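Local coordinates for protein tRNA dimethylallyltransferase (Bacillus halodurans, PDB 3EXA) that probably transfers a dimethylallyl group from dimethylallyl diphosphate onto the adenine at position 37 of tRNAs that read codons beginning with uridine, at residues 191-196 against 306-311; 25-30 against 92-97; 66-71 against 228-233. One frame throughout, in Å; residues are numbered along the deposited sequence.

Interaction 1 of 3, residues 191-196 against 306-311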
ATOM      1  N   ASN A 191       9.272 -19.143 -24.806  1.00 17.92           N
ATOM      2  CA  ASN A 191       9.626 -19.299 -26.215  1.00 26.15           C
ATOM      3  C   ASN A 191       8.206 -19.240 -26.758  1.00 21.29           C
ATOM      4  O   ASN A 191       7.564 -20.272 -26.970  1.00 23.06           O
ATOM      5  CB  ASN A 191      10.232 -20.686 -26.478  1.00 27.14           C
ATOM      6  CG  ASN A 191      10.470 -20.957 -27.958  1.00 25.49           C
ATOM      7  OD1 ASN A 191       9.933 -20.262 -28.828  1.00 22.32           O
ATOM      8  ND2 ASN A 191      11.260 -21.985 -28.249  1.00 19.77           N
ATOM      9  N   LEU A 192       7.706 -18.022 -26.929  1.00 23.72           N
ATOM     10  CA  LEU A 192       6.345 -17.822 -27.378  1.00 16.53           C
ATOM     11  C   LEU A 192       6.134 -17.606 -28.868  1.00 21.69           C
ATOM     12  O   LEU A 192       6.934 -16.964 -29.557  1.00 20.09           O
ATOM     13  CB  LEU A 192       5.716 -16.661 -26.596  1.00 19.93           C
ATOM     14  CG  LEU A 192       4.237 -16.301 -26.845  1.00 25.54           C
ATOM     15  CD1 LEU A 192       3.678 -15.624 -25.625  1.00 20.26           C
ATOM     16  CD2 LEU A 192       4.105 -15.386 -28.059  1.00 31.03           C
ATOM     17  N   VAL A 193       5.034 -18.188 -29.339  1.00 21.52           N
ATOM     18  CA  VAL A 193       4.566 -18.085 -30.707  1.00 18.37           C
ATOM     19  C   VAL A 193       3.093 -17.701 -30.539  1.00 20.97           C
ATOM     20  O   VAL A 193       2.288 -18.449 -29.967  1.00 25.36           O
ATOM     21  CB  VAL A 193       4.683 -19.425 -31.469  1.00 21.31           C
ATOM     22  CG1 VAL A 193       4.063 -19.293 -32.854  1.00 20.35           C
ATOM     23  CG2 VAL A 193       6.149 -19.818 -31.604  1.00 19.46           C
HETATM   24  N   MSE A 194       2.760 -16.506 -31.005  1.00 20.08           N
HETATM   25  CA  MSE A 194       1.413 -15.990 -30.894  1.00 18.81           C
HETATM   26  C   MSE A 194       0.793 -15.845 -32.278  1.00 16.61           C
HETATM   27  O   MSE A 194       1.350 -15.170 -33.141  1.00 20.57           O
HETATM   28  CB  MSE A 194       1.462 -14.634 -30.201  1.00 11.96           C
HETATM   29  CG  MSE A 194       0.220 -14.293 -29.418  1.00 36.83           C
HETATM   30 SE   MSE A 194       0.482 -12.761 -28.263  1.00 54.64          SE
HETATM   31  CE  MSE A 194      -1.222 -11.902 -28.558  1.00 55.76           C
ATOM     32  N   ILE A 195      -0.350 -16.482 -32.495  1.00 16.88           N
ATOM     33  CA  ILE A 195      -1.030 -16.392 -33.784  1.00 17.52           C
ATOM     34  C   ILE A 195      -2.397 -15.767 -33.569  1.00 16.25           C
ATOM     35  O   ILE A 195      -3.000 -15.937 -32.514  1.00 19.45           O
ATOM     36  CB  ILE A 195      -1.241 -17.784 -34.426  1.00 21.56           C
ATOM     37  CG1 ILE A 195      -2.048 -18.663 -33.477  1.00 23.79           C
ATOM     38  CG2 ILE A 195       0.108 -18.437 -34.753  1.00 21.92           C
ATOM     39  CD1 ILE A 195      -2.445 -19.986 -34.057  1.00 28.70           C
ATOM     40  N   GLY A 196      -2.892 -15.043 -34.564  1.00 22.78           N
ATOM     41  CA  GLY A 196      -4.199 -14.429 -34.427  1.00 19.23           C
ATOM     42  C   GLY A 196      -5.113 -14.850 -35.560  1.00 19.23           C
ATOM     43  O   GLY A 196      -4.677 -14.950 -36.706  1.00 21.94           O
ATOM     44  N   ALA A 306       4.937 -24.891 -35.664  1.00 18.57           N
ATOM     45  CA  ALA A 306       5.956 -25.910 -35.444  1.00 20.86           C
ATOM     46  C   ALA A 306       7.341 -25.395 -35.836  1.00 23.21           C
ATOM     47  O   ALA A 306       8.314 -25.620 -35.118  1.00 19.17           O
ATOM     48  CB  ALA A 306       5.623 -27.179 -36.243  1.00 18.03           C
ATOM     49  N   GLY A 307       7.425 -24.700 -36.970  1.00 28.40           N
ATOM     50  CA  GLY A 307       8.700 -24.166 -37.417  1.00 15.22           C
ATOM     51  C   GLY A 307       9.273 -23.104 -36.494  1.00 19.91           C
ATOM     52  O   GLY A 307      10.406 -23.236 -36.030  1.00 21.12           O
ATOM     53  N   LYS A 308       8.500 -22.060 -36.205  1.00 22.60           N
ATOM     54  CA  LYS A 308       8.988 -20.981 -35.341  1.00 26.26           C
ATOM     55  C   LYS A 308       9.438 -21.498 -33.979  1.00 25.51           C
ATOM     56  O   LYS A 308      10.445 -21.035 -33.449  1.00 31.27           O
ATOM     57  CB  LYS A 308       7.921 -19.896 -35.158  1.00 20.75           C
ATOM     58  CG  LYS A 308       8.435 -18.606 -34.517  1.00 15.94           C
ATOM     59  CD  LYS A 308       7.295 -17.606 -34.328  1.00 43.31           C
ATOM     60  CE  LYS A 308       7.745 -16.287 -33.678  1.00 42.89           C
ATOM     61  NZ  LYS A 308       6.609 -15.328 -33.501  1.00 32.72           N
ATOM     62  N   LEU A 309       8.706 -22.451 -33.408  1.00 30.64           N
ATOM     63  CA  LEU A 309       9.100 -23.000 -32.111  1.00 25.23           C
ATOM     64  C   LEU A 309      10.482 -23.639 -32.196  1.00 24.66           C
ATOM     65  O   LEU A 309      11.307 -23.468 -31.300  1.00 26.67           O
ATOM     66  CB  LEU A 309       8.086 -24.038 -31.627  1.00 25.25           C
ATOM     67  CG  LEU A 309       6.793 -23.484 -31.031  1.00 23.59           C
ATOM     68  CD1 LEU A 309       5.844 -24.631 -30.722  1.00 20.41           C
ATOM     69  CD2 LEU A 309       7.120 -22.689 -29.775  1.00 19.61           C
ATOM     70  N   GLU A 310      10.729 -24.368 -33.281  1.00 25.05           N
ATOM     71  CA  GLU A 310      12.009 -25.039 -33.489  1.00 23.60           C
ATOM     72  C   GLU A 310      13.163 -24.095 -33.786  1.00 21.99           C
ATOM     73  O   GLU A 310      14.269 -24.311 -33.303  1.00 20.59           O
ATOM     74  CB  GLU A 310      11.923 -26.043 -34.634  1.00 25.21           C
ATOM     75  CG  GLU A 310      13.210 -26.824 -34.833  1.00 24.83           C
ATOM     76  CD  GLU A 310      13.547 -27.676 -33.624  1.00 36.86           C
ATOM     77  OE1 GLU A 310      14.593 -28.366 -33.639  1.00 38.51           O
ATOM     78  OE2 GLU A 310      12.759 -27.653 -32.655  1.00 37.06           O
ATOM     79  N   GLU A 311      12.932 -23.069 -34.598  1.00 20.35           N
ATOM     80  CA  GLU A 311      14.021 -22.157 -34.896  1.00 25.74           C
ATOM     81  C   GLU A 311      14.354 -21.290 -33.682  1.00 24.17           C
ATOM     82  O   GLU A 311      15.499 -20.859 -33.525  1.00 26.49           O
ATOM     83  CB  GLU A 311      13.696 -21.273 -36.100  1.00 30.53           C
ATOM     84  CG  GLU A 311      12.746 -20.156 -35.791  1.00 34.13           C
ATOM     85  CD  GLU A 311      12.612 -19.187 -36.944  1.00 29.55           C
ATOM     86  OE1 GLU A 311      13.652 -18.732 -37.460  1.00 26.61           O
ATOM     87  OE2 GLU A 311      11.467 -18.876 -37.327  1.00 36.73           O
TER
HETATM   88  O   HOH W   1       3.799 -15.296 -34.272  1.00 11.29           O

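Interaction 2 of 3, residues 25-30 against 92-97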
ATOM      1  N   LYS A  25      -3.506 -31.512 -31.218  1.00 26.69           N
ATOM      2  CA  LYS A  25      -3.498 -32.941 -31.488  1.00 29.52           C
ATOM      3  C   LYS A  25      -2.183 -33.375 -32.121  1.00 33.73           C
ATOM      4  O   LYS A  25      -1.512 -34.286 -31.633  1.00 36.83           O
ATOM      5  CB  LYS A  25      -4.659 -33.311 -32.412  1.00 28.98           C
ATOM      6  CG  LYS A  25      -6.015 -33.307 -31.739  1.00 22.94           C
ATOM      7  CD  LYS A  25      -7.110 -33.523 -32.763  1.00 30.60           C
ATOM      8  CE  LYS A  25      -8.468 -33.662 -32.102  1.00 35.33           C
ATOM      9  NZ  LYS A  25      -8.557 -34.912 -31.291  1.00 38.78           N
ATOM     10  N   ARG A  26      -1.807 -32.718 -33.207  1.00 33.68           N
ATOM     11  CA  ARG A  26      -0.567 -33.072 -33.881  1.00 34.72           C
ATOM     12  C   ARG A  26       0.654 -32.403 -33.253  1.00 32.54           C
ATOM     13  O   ARG A  26       1.765 -32.532 -33.757  1.00 35.50           O
ATOM     14  CB  ARG A  26      -0.668 -32.714 -35.364  1.00 42.58           C
ATOM     15  CG  ARG A  26      -1.117 -31.297 -35.605  1.00 42.23           C
ATOM     16  CD  ARG A  26      -2.093 -31.207 -36.774  1.00 54.53           C
ATOM     17  NE  ARG A  26      -1.467 -31.231 -38.095  1.00 51.10           N
ATOM     18  CZ  ARG A  26      -2.115 -30.921 -39.216  1.00 54.78           C
ATOM     19  NH1 ARG A  26      -1.495 -30.955 -40.394  1.00 46.92           N
ATOM     20  NH2 ARG A  26      -3.393 -30.568 -39.153  1.00 43.50           N
ATOM     21  N   LEU A  27       0.451 -31.707 -32.140  1.00 30.32           N
ATOM     22  CA  LEU A  27       1.547 -31.034 -31.466  1.00 22.57           C
ATOM     23  C   LEU A  27       1.610 -31.479 -30.011  1.00 23.79           C
ATOM     24  O   LEU A  27       2.277 -30.849 -29.192  1.00 25.66           O
ATOM     25  CB  LEU A  27       1.349 -29.521 -31.547  1.00 26.37           C
ATOM     26  CG  LEU A  27       2.454 -28.674 -32.201  1.00 31.32           C
ATOM     27  CD1 LEU A  27       2.845 -29.254 -33.544  1.00 32.37           C
ATOM     28  CD2 LEU A  27       1.960 -27.249 -32.368  1.00 24.81           C
ATOM     29  N   ASN A  28       0.907 -32.568 -29.707  1.00 24.14           N
ATOM     30  CA  ASN A  28       0.835 -33.141 -28.357  1.00 26.54           C
ATOM     31  C   ASN A  28       0.762 -32.061 -27.280  1.00 22.32           C
ATOM     32  O   ASN A  28       1.648 -31.981 -26.439  1.00 31.14           O
ATOM     33  CB  ASN A  28       2.060 -34.049 -28.106  1.00 29.19           C
ATOM     34  CG  ASN A  28       1.962 -34.841 -26.799  1.00 31.78           C
ATOM     35  OD1 ASN A  28       0.940 -35.466 -26.508  1.00 35.13           O
ATOM     36  ND2 ASN A  28       3.037 -34.831 -26.020  1.00 28.49           N
ATOM     37  N   GLY A  29      -0.290 -31.244 -27.290  1.00 17.81           N
ATOM     38  CA  GLY A  29      -0.387 -30.189 -26.297  1.00 19.88           C
ATOM     39  C   GLY A  29      -1.646 -30.166 -25.445  1.00 23.83           C
ATOM     40  O   GLY A  29      -2.571 -30.940 -25.681  1.00 19.20           O
ATOM     41  N   GLU A  30      -1.675 -29.293 -24.437  1.00 15.04           N
ATOM     42  CA  GLU A  30      -2.845 -29.164 -23.573  1.00 20.17           C
ATOM     43  C   GLU A  30      -3.329 -27.726 -23.676  1.00 22.63           C
ATOM     44  O   GLU A  30      -2.528 -26.830 -23.931  1.00 28.64           O
ATOM     45  CB  GLU A  30      -2.493 -29.491 -22.127  1.00 19.10           C
ATOM     46  CG  GLU A  30      -1.754 -30.796 -21.969  1.00 23.84           C
ATOM     47  CD  GLU A  30      -1.786 -31.302 -20.543  1.00 27.81           C
ATOM     48  OE1 GLU A  30      -1.863 -30.474 -19.613  1.00 29.51           O
ATOM     49  OE2 GLU A  30      -1.733 -32.532 -20.347  1.00 31.61           O
ATOM     50  N   GLY A  92       5.720 -33.305 -20.691  1.00 25.46           N
ATOM     51  CA  GLY A  92       6.288 -33.403 -22.025  1.00 20.89           C
ATOM     52  C   GLY A  92       5.307 -32.968 -23.099  1.00 29.58           C
ATOM     53  O   GLY A  92       5.406 -33.394 -24.247  1.00 32.10           O
ATOM     54  N   ARG A  93       4.362 -32.117 -22.715  1.00 29.69           N
ATOM     55  CA  ARG A  93       3.341 -31.610 -23.617  1.00 25.96           C
ATOM     56  C   ARG A  93       3.578 -30.135 -23.884  1.00 21.99           C
ATOM     57  O   ARG A  93       4.313 -29.469 -23.150  1.00 15.70           O
ATOM     58  CB  ARG A  93       1.964 -31.758 -22.979  1.00 33.44           C
ATOM     59  CG  ARG A  93       1.636 -33.147 -22.511  1.00 29.24           C
ATOM     60  CD  ARG A  93       1.132 -33.973 -23.652  1.00 39.17           C
ATOM     61  NE  ARG A  93       0.602 -35.248 -23.196  1.00 45.40           N
ATOM     62  CZ  ARG A  93      -0.488 -35.382 -22.447  1.00 45.34           C
ATOM     63  NH1 ARG A  93      -1.167 -34.311 -22.064  1.00 49.73           N
ATOM     64  NH2 ARG A  93      -0.913 -36.591 -22.094  1.00 49.21           N
ATOM     65  N   LEU A  94       2.927 -29.623 -24.924  1.00 14.89           N
ATOM     66  CA  LEU A  94       3.048 -28.218 -25.285  1.00 13.91           C
ATOM     67  C   LEU A  94       1.825 -27.426 -24.816  1.00 19.27           C
ATOM     68  O   LEU A  94       0.697 -27.695 -25.241  1.00 21.47           O
ATOM     69  CB  LEU A  94       3.204 -28.087 -26.800  1.00 15.76           C
ATOM     70  CG  LEU A  94       3.206 -26.666 -27.351  1.00 10.25           C
ATOM     71  CD1 LEU A  94       4.360 -25.879 -26.751  1.00  8.38           C
ATOM     72  CD2 LEU A  94       3.319 -26.726 -28.853  1.00 13.21           C
ATOM     73  N   PRO A  95       2.034 -26.438 -23.932  1.00 17.70           N
ATOM     74  CA  PRO A  95       0.936 -25.617 -23.415  1.00 19.98           C
ATOM     75  C   PRO A  95       0.383 -24.609 -24.419  1.00 18.27           C
ATOM     76  O   PRO A  95       1.132 -23.876 -25.069  1.00 14.23           O
ATOM     77  CB  PRO A  95       1.561 -24.938 -22.203  1.00 23.02           C
ATOM     78  CG  PRO A  95       2.957 -24.715 -22.661  1.00 20.84           C
ATOM     79  CD  PRO A  95       3.305 -26.051 -23.300  1.00 15.39           C
ATOM     80  N   PHE A  96      -0.942 -24.586 -24.516  1.00 17.51           N
ATOM     81  CA  PHE A  96      -1.684 -23.709 -25.419  1.00 15.38           C
ATOM     82  C   PHE A  96      -2.578 -22.722 -24.643  1.00 17.17           C
ATOM     83  O   PHE A  96      -3.446 -23.135 -23.871  1.00 13.17           O
ATOM     84  CB  PHE A  96      -2.569 -24.569 -26.342  1.00 23.10           C
ATOM     85  CG  PHE A  96      -1.883 -25.058 -27.598  1.00 21.11           C
ATOM     86  CD1 PHE A  96      -2.026 -24.361 -28.799  1.00 25.59           C
ATOM     87  CD2 PHE A  96      -1.118 -26.220 -27.588  1.00 18.77           C
ATOM     88  CE1 PHE A  96      -1.413 -24.810 -29.977  1.00 24.20           C
ATOM     89  CE2 PHE A  96      -0.503 -26.677 -28.760  1.00 25.43           C
ATOM     90  CZ  PHE A  96      -0.654 -25.968 -29.960  1.00 19.70           C
ATOM     91  N   LEU A  97      -2.355 -21.426 -24.842  1.00 14.11           N
ATOM     92  CA  LEU A  97      -3.167 -20.399 -24.204  1.00 14.07           C
ATOM     93  C   LEU A  97      -4.123 -19.942 -25.299  1.00 19.40           C
ATOM     94  O   LEU A  97      -3.713 -19.271 -26.262  1.00 13.12           O
ATOM     95  CB  LEU A  97      -2.304 -19.226 -23.725  1.00 17.55           C
ATOM     96  CG  LEU A  97      -2.997 -18.105 -22.933  1.00 11.86           C
ATOM     97  CD1 LEU A  97      -3.613 -18.652 -21.668  1.00  7.35           C
ATOM     98  CD2 LEU A  97      -1.989 -17.038 -22.587  1.00 22.65           C
TER
HETATM   99  O   HOH W   2       2.434 -37.460 -24.359  1.00 14.05           O

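Interaction 3 of 3, residues 66-71 against 228-233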
ATOM      1  N   LYS A  66     -14.705 -21.757 -10.642  1.00 25.32           N
ATOM      2  CA  LYS A  66     -15.189 -20.717  -9.735  1.00 27.97           C
ATOM      3  C   LYS A  66     -16.706 -20.553  -9.764  1.00 29.03           C
ATOM      4  O   LYS A  66     -17.310 -20.493 -10.832  1.00 37.18           O
ATOM      5  CB  LYS A  66     -14.540 -19.377 -10.092  1.00 25.16           C
ATOM      6  CG  LYS A  66     -13.105 -19.221  -9.636  1.00 19.29           C
ATOM      7  CD  LYS A  66     -13.055 -18.790  -8.191  1.00 23.22           C
ATOM      8  CE  LYS A  66     -11.636 -18.543  -7.747  1.00 27.90           C
ATOM      9  NZ  LYS A  66     -11.635 -18.033  -6.354  1.00 34.60           N
ATOM     10  N   ASP A  67     -17.316 -20.479  -8.587  1.00 26.66           N
ATOM     11  CA  ASP A  67     -18.762 -20.296  -8.472  1.00 23.96           C
ATOM     12  C   ASP A  67     -19.109 -18.888  -8.957  1.00 19.17           C
ATOM     13  O   ASP A  67     -18.401 -17.940  -8.648  1.00 18.12           O
ATOM     14  CB  ASP A  67     -19.192 -20.471  -7.014  1.00 25.56           C
ATOM     15  CG  ASP A  67     -20.642 -20.099  -6.785  1.00 27.87           C
ATOM     16  OD1 ASP A  67     -20.927 -18.905  -6.569  1.00 25.51           O
ATOM     17  OD2 ASP A  67     -21.499 -21.002  -6.834  1.00 30.53           O
ATOM     18  N   PRO A  68     -20.213 -18.731  -9.707  1.00 20.20           N
ATOM     19  CA  PRO A  68     -20.620 -17.417 -10.226  1.00 21.59           C
ATOM     20  C   PRO A  68     -20.697 -16.264  -9.232  1.00 22.76           C
ATOM     21  O   PRO A  68     -20.800 -15.109  -9.641  1.00 21.70           O
ATOM     22  CB  PRO A  68     -21.958 -17.698 -10.922  1.00 16.77           C
ATOM     23  CG  PRO A  68     -22.437 -18.982 -10.292  1.00 27.07           C
ATOM     24  CD  PRO A  68     -21.179 -19.774 -10.093  1.00 22.30           C
ATOM     25  N   SER A  69     -20.626 -16.564  -7.936  1.00 23.36           N
ATOM     26  CA  SER A  69     -20.664 -15.506  -6.925  1.00 20.95           C
ATOM     27  C   SER A  69     -19.255 -15.010  -6.601  1.00 22.65           C
ATOM     28  O   SER A  69     -19.086 -13.931  -6.032  1.00 22.92           O
ATOM     29  CB  SER A  69     -21.335 -16.004  -5.636  1.00 22.11           C
ATOM     30  OG  SER A  69     -20.515 -16.934  -4.952  1.00 26.44           O
ATOM     31  N   GLU A  70     -18.248 -15.801  -6.968  1.00 21.42           N
ATOM     32  CA  GLU A  70     -16.850 -15.457  -6.707  1.00 23.88           C
ATOM     33  C   GLU A  70     -16.249 -14.570  -7.781  1.00 25.59           C
ATOM     34  O   GLU A  70     -16.752 -14.497  -8.902  1.00 31.08           O
ATOM     35  CB  GLU A  70     -15.997 -16.721  -6.607  1.00 23.28           C
ATOM     36  CG  GLU A  70     -16.588 -17.813  -5.740  1.00 30.93           C
ATOM     37  CD  GLU A  70     -15.672 -19.020  -5.621  1.00 40.45           C
ATOM     38  OE1 GLU A  70     -14.648 -18.926  -4.909  1.00 45.69           O
ATOM     39  OE2 GLU A  70     -15.972 -20.061  -6.246  1.00 33.76           O
ATOM     40  N   SER A  71     -15.156 -13.901  -7.435  1.00 30.93           N
ATOM     41  CA  SER A  71     -14.470 -13.032  -8.383  1.00 31.75           C
ATOM     42  C   SER A  71     -13.230 -13.757  -8.892  1.00 31.07           C
ATOM     43  O   SER A  71     -12.684 -14.622  -8.208  1.00 32.75           O
ATOM     44  CB  SER A  71     -14.044 -11.737  -7.707  1.00 35.61           C
ATOM     45  OG  SER A  71     -13.003 -11.995  -6.791  1.00 24.07           O
ATOM     46  N   TYR A 228     -30.312 -15.223 -11.617  1.00 25.42           N
ATOM     47  CA  TYR A 228     -31.090 -14.098 -11.118  1.00 24.91           C
ATOM     48  C   TYR A 228     -31.913 -14.548  -9.919  1.00 21.29           C
ATOM     49  O   TYR A 228     -31.940 -13.895  -8.874  1.00 17.87           O
ATOM     50  CB  TYR A 228     -32.028 -13.624 -12.228  1.00 27.63           C
ATOM     51  CG  TYR A 228     -32.652 -12.272 -12.003  1.00 17.26           C
ATOM     52  CD1 TYR A 228     -31.970 -11.103 -12.355  1.00 20.95           C
ATOM     53  CD2 TYR A 228     -33.944 -12.159 -11.491  1.00 19.39           C
ATOM     54  CE1 TYR A 228     -32.567  -9.850 -12.215  1.00 17.84           C
ATOM     55  CE2 TYR A 228     -34.554 -10.919 -11.342  1.00 18.93           C
ATOM     56  CZ  TYR A 228     -33.863  -9.765 -11.707  1.00 21.85           C
ATOM     57  OH  TYR A 228     -34.468  -8.540 -11.571  1.00 13.81           O
ATOM     58  N   ASP A 229     -32.579 -15.682 -10.087  1.00 19.88           N
ATOM     59  CA  ASP A 229     -33.417 -16.237  -9.039  1.00 25.56           C
ATOM     60  C   ASP A 229     -32.634 -16.633  -7.798  1.00 22.55           C
ATOM     61  O   ASP A 229     -33.163 -16.568  -6.693  1.00 24.82           O
ATOM     62  CB  ASP A 229     -34.175 -17.451  -9.566  1.00 31.55           C
ATOM     63  CG  ASP A 229     -35.640 -17.427  -9.195  1.00 40.10           C
ATOM     64  OD1 ASP A 229     -36.334 -18.429  -9.473  1.00 46.97           O
ATOM     65  OD2 ASP A 229     -36.100 -16.408  -8.633  1.00 44.55           O
ATOM     66  N   ARG A 230     -31.386 -17.057  -7.958  1.00 22.58           N
ATOM     67  CA  ARG A 230     -30.634 -17.438  -6.775  1.00 23.12           C
ATOM     68  C   ARG A 230     -30.105 -16.208  -6.065  1.00 22.62           C
ATOM     69  O   ARG A 230     -29.475 -16.313  -5.015  1.00 23.39           O
ATOM     70  CB  ARG A 230     -29.492 -18.404  -7.117  1.00 27.38           C
ATOM     71  CG  ARG A 230     -28.494 -17.892  -8.124  1.00 44.29           C
ATOM     72  CD  ARG A 230     -27.279 -18.813  -8.213  1.00 46.27           C
ATOM     73  NE  ARG A 230     -26.462 -18.789  -6.996  1.00 47.41           N
ATOM     74  CZ  ARG A 230     -25.271 -19.371  -6.891  1.00 42.09           C
ATOM     75  NH1 ARG A 230     -24.763 -20.021  -7.928  1.00 45.35           N
ATOM     76  NH2 ARG A 230     -24.585 -19.300  -5.758  1.00 36.90           N
ATOM     77  N   GLY A 231     -30.370 -15.037  -6.637  1.00 15.24           N
ATOM     78  CA  GLY A 231     -29.928 -13.801  -6.014  1.00 13.38           C
ATOM     79  C   GLY A 231     -28.569 -13.245  -6.403  1.00 13.74           C
ATOM     80  O   GLY A 231     -28.041 -12.396  -5.694  1.00 17.24           O
ATOM     81  N   ILE A 232     -27.995 -13.706  -7.517  1.00 18.74           N
ATOM     82  CA  ILE A 232     -26.685 -13.212  -7.970  1.00 15.69           C
ATOM     83  C   ILE A 232     -26.845 -11.819  -8.610  1.00 23.48           C
ATOM     84  O   ILE A 232     -27.621 -11.643  -9.551  1.00 12.26           O
ATOM     85  CB  ILE A 232     -26.050 -14.169  -9.025  1.00 17.54           C
ATOM     86  CG1 ILE A 232     -25.778 -15.554  -8.418  1.00 17.36           C
ATOM     87  CG2 ILE A 232     -24.759 -13.591  -9.541  1.00 16.18           C
ATOM     88  CD1 ILE A 232     -24.833 -15.547  -7.233  1.00 19.22           C
ATOM     89  N   ARG A 233     -26.115 -10.823  -8.113  1.00 23.37           N
ATOM     90  CA  ARG A 233     -26.233  -9.487  -8.687  1.00 22.37           C
ATOM     91  C   ARG A 233     -25.001  -8.657  -8.420  1.00 21.50           C
ATOM     92  O   ARG A 233     -24.334  -8.827  -7.400  1.00 21.24           O
ATOM     93  CB  ARG A 233     -27.476  -8.775  -8.127  1.00 23.44           C
ATOM     94  CG  ARG A 233     -27.765  -7.390  -8.734  1.00 22.53           C
ATOM     95  CD  ARG A 233     -28.976  -6.730  -8.055  1.00 26.86           C
ATOM     96  NE  ARG A 233     -30.040  -6.439  -9.008  1.00 33.06           N
ATOM     97  CZ  ARG A 233     -29.923  -5.561  -9.998  1.00 31.06           C
ATOM     98  NH1 ARG A 233     -30.929  -5.356 -10.830  1.00 22.63           N
ATOM     99  NH2 ARG A 233     -28.799  -4.872 -10.142  1.00 42.53           N
TER

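Interaction 1 of 3, residues 191-196 against 306-311
V193 puts its methyl CG2 between two side chains of helix 294-317, with L309 CD2 at 3.5 Å from V193 CG2 on one part of its surface and K308 CD at 3.7 Å from V193 CG2 on another. Its second methyl, CG1, sits opposite the backbone N (chi1 175°) and adds a contact to the same lysine, so that both branches of the valine meet K308. The lysine runs fully extended past V193 in the opposite direction, and its methylene chain forms the apolar surface while the charge is carried beyond it. There, a water accepts from K308 NZ at 2.9 Å and donates to M194 O at 2.7 Å, tying the ammonium end to the strand backbone.

At the other end of the contact, N191 meets the helix backbone. Its ND2 gives a weak hydrogen bond to L309 O, 3.4 Å long but fairly straight at 158°, while N191 OD1 lies 3.8 Å from L309 CD2 and is buried without a polar partner in the model.

Further out, F304 also packs on V193, I301 and I305 of the same helix receive I195, and K312 touches N191. The strand itself is positioned by backbone bonds from N191 and V193 to strand 4-9 and from M194 to T285 of strand 284-288. The local axes of strand and helix approach to 8.5 Å, at 157°. This is the geometry of a helix laid along one face of a parallel sheet, nearly antiparallel to the strand it covers, here the C-terminal helix on the alpha/beta core of a P-loop NTPase-type fold.

Interaction 2 of 3, residues 25-30 against 92-97
E30 O accepts from F96 N at 2.8 Å, with a C=O...N angle of 174°, and this is one of three backbone bonds that join the two segments. L94 reaches back and forward along the partner: its N donates to N28 O at 3.1 Å, and its O accepts from E30 N at 3.0 Å. That one residue, L94, bonds to both N28 and E30, which flank its partner G29, marks parallel pairing. G29 CA lies only 2.9 Å from L94 O and at the edge of the F96 ring, and a CB on it would run into both.

L27 CD2 reaches the same ring edge, 3.8 Å from F96 CZ, and also packs on L94 CD2. On the E30 and P95 face, E30 OE2 forms a salt bridge with R93 NH1, modelled rather short, with carboxylate and guanidinium planes 54° apart; E30 OE1 pairs with R91. A water accepts from both R93 NE and N28 ND2, and the R93 chain, bent at chi2 (-83°), crosses the N28 amide.

Helix 74-90 packs against E30, R93, P95 and L97, whereas helix 294-317 meets L27. Neighbouring parallel strands between helical layers are characteristic of the P-loop NTPase alpha/beta fold.

Interaction 3 of 3, residues 66-71 against 228-233
D67 and R230 pair by charge at a separation too long for a hydrogen bond: D67 OD2 lies 3.6 Å from R230 NH1 and 3.7 Å from R230 NH2. The carboxylate oxygen stands at the edge of the guanidinium, in its plane, yet the two flat groups are turned 67° against each other. The two side chains come from opposite directions. R230 leaves its backbone with CG wedged between N and carbonyl carbon (chi1 58°) and bends at chi3, while I232 CD1 of its own segment rests over one guanidinium face, toward the rim. P68 CG approaches R230 NH1 obliquely at 3.5 Å, and S69 CB packs on I232 CD1 at 3.9 Å.

The carboxylate is fixed by its own turn. D67 OD1 accepts from S69 N at 2.7 Å, an Asx turn, and from S69 OG at 2.6 Å, the two donors arriving from opposite faces of the carboxylate plane. Residues D67 to E70 also form a type I beta turn, and E70 OE2 accepts from D67 N at 2.7 Å. With an alanine at D67, R230 would probably lose its counter-charge in this contact, and S69 N and OG would be left without their shared acceptor, so the turn is likely to become less fixed.

G231, at positive phi, ends helix 220-229 in a Schellman motif, beyond which I232 returns toward the turn. The turn belongs to the loop between strand 60-61 and helix 74-90. P68 O accepts from S237, I232 O from Y247 of helix 244-251, and R233 forms a salt bridge with D251, the last residue of that helix; thus the contact links the approach to helix 74-90 with the C-terminal end of helix 220-229.

Overall arrangement
Interactions 1 and 2 belong to one sheet: their centres are 12 Å apart, and L309 CD1 of the first packs on L94 CD2 of the second at 3.8 Å. Both meet helix 294-317, but interaction 1 is buried helix-on-strand packing, mostly apolar with a weak bond and a water at its ends, whereas interaction 2 pairs two strands by backbone bonds and adds a salt bridge between a buried glutamate and a partly exposed arginine. Interaction 3 lies far from the other two contacts, its centre 39 Å from that of interaction 1 and 33 Å from that of interaction 2. There a partly buried turn meets a helix end through a long ion pair and modest apolar contact, without regular backbone pairing.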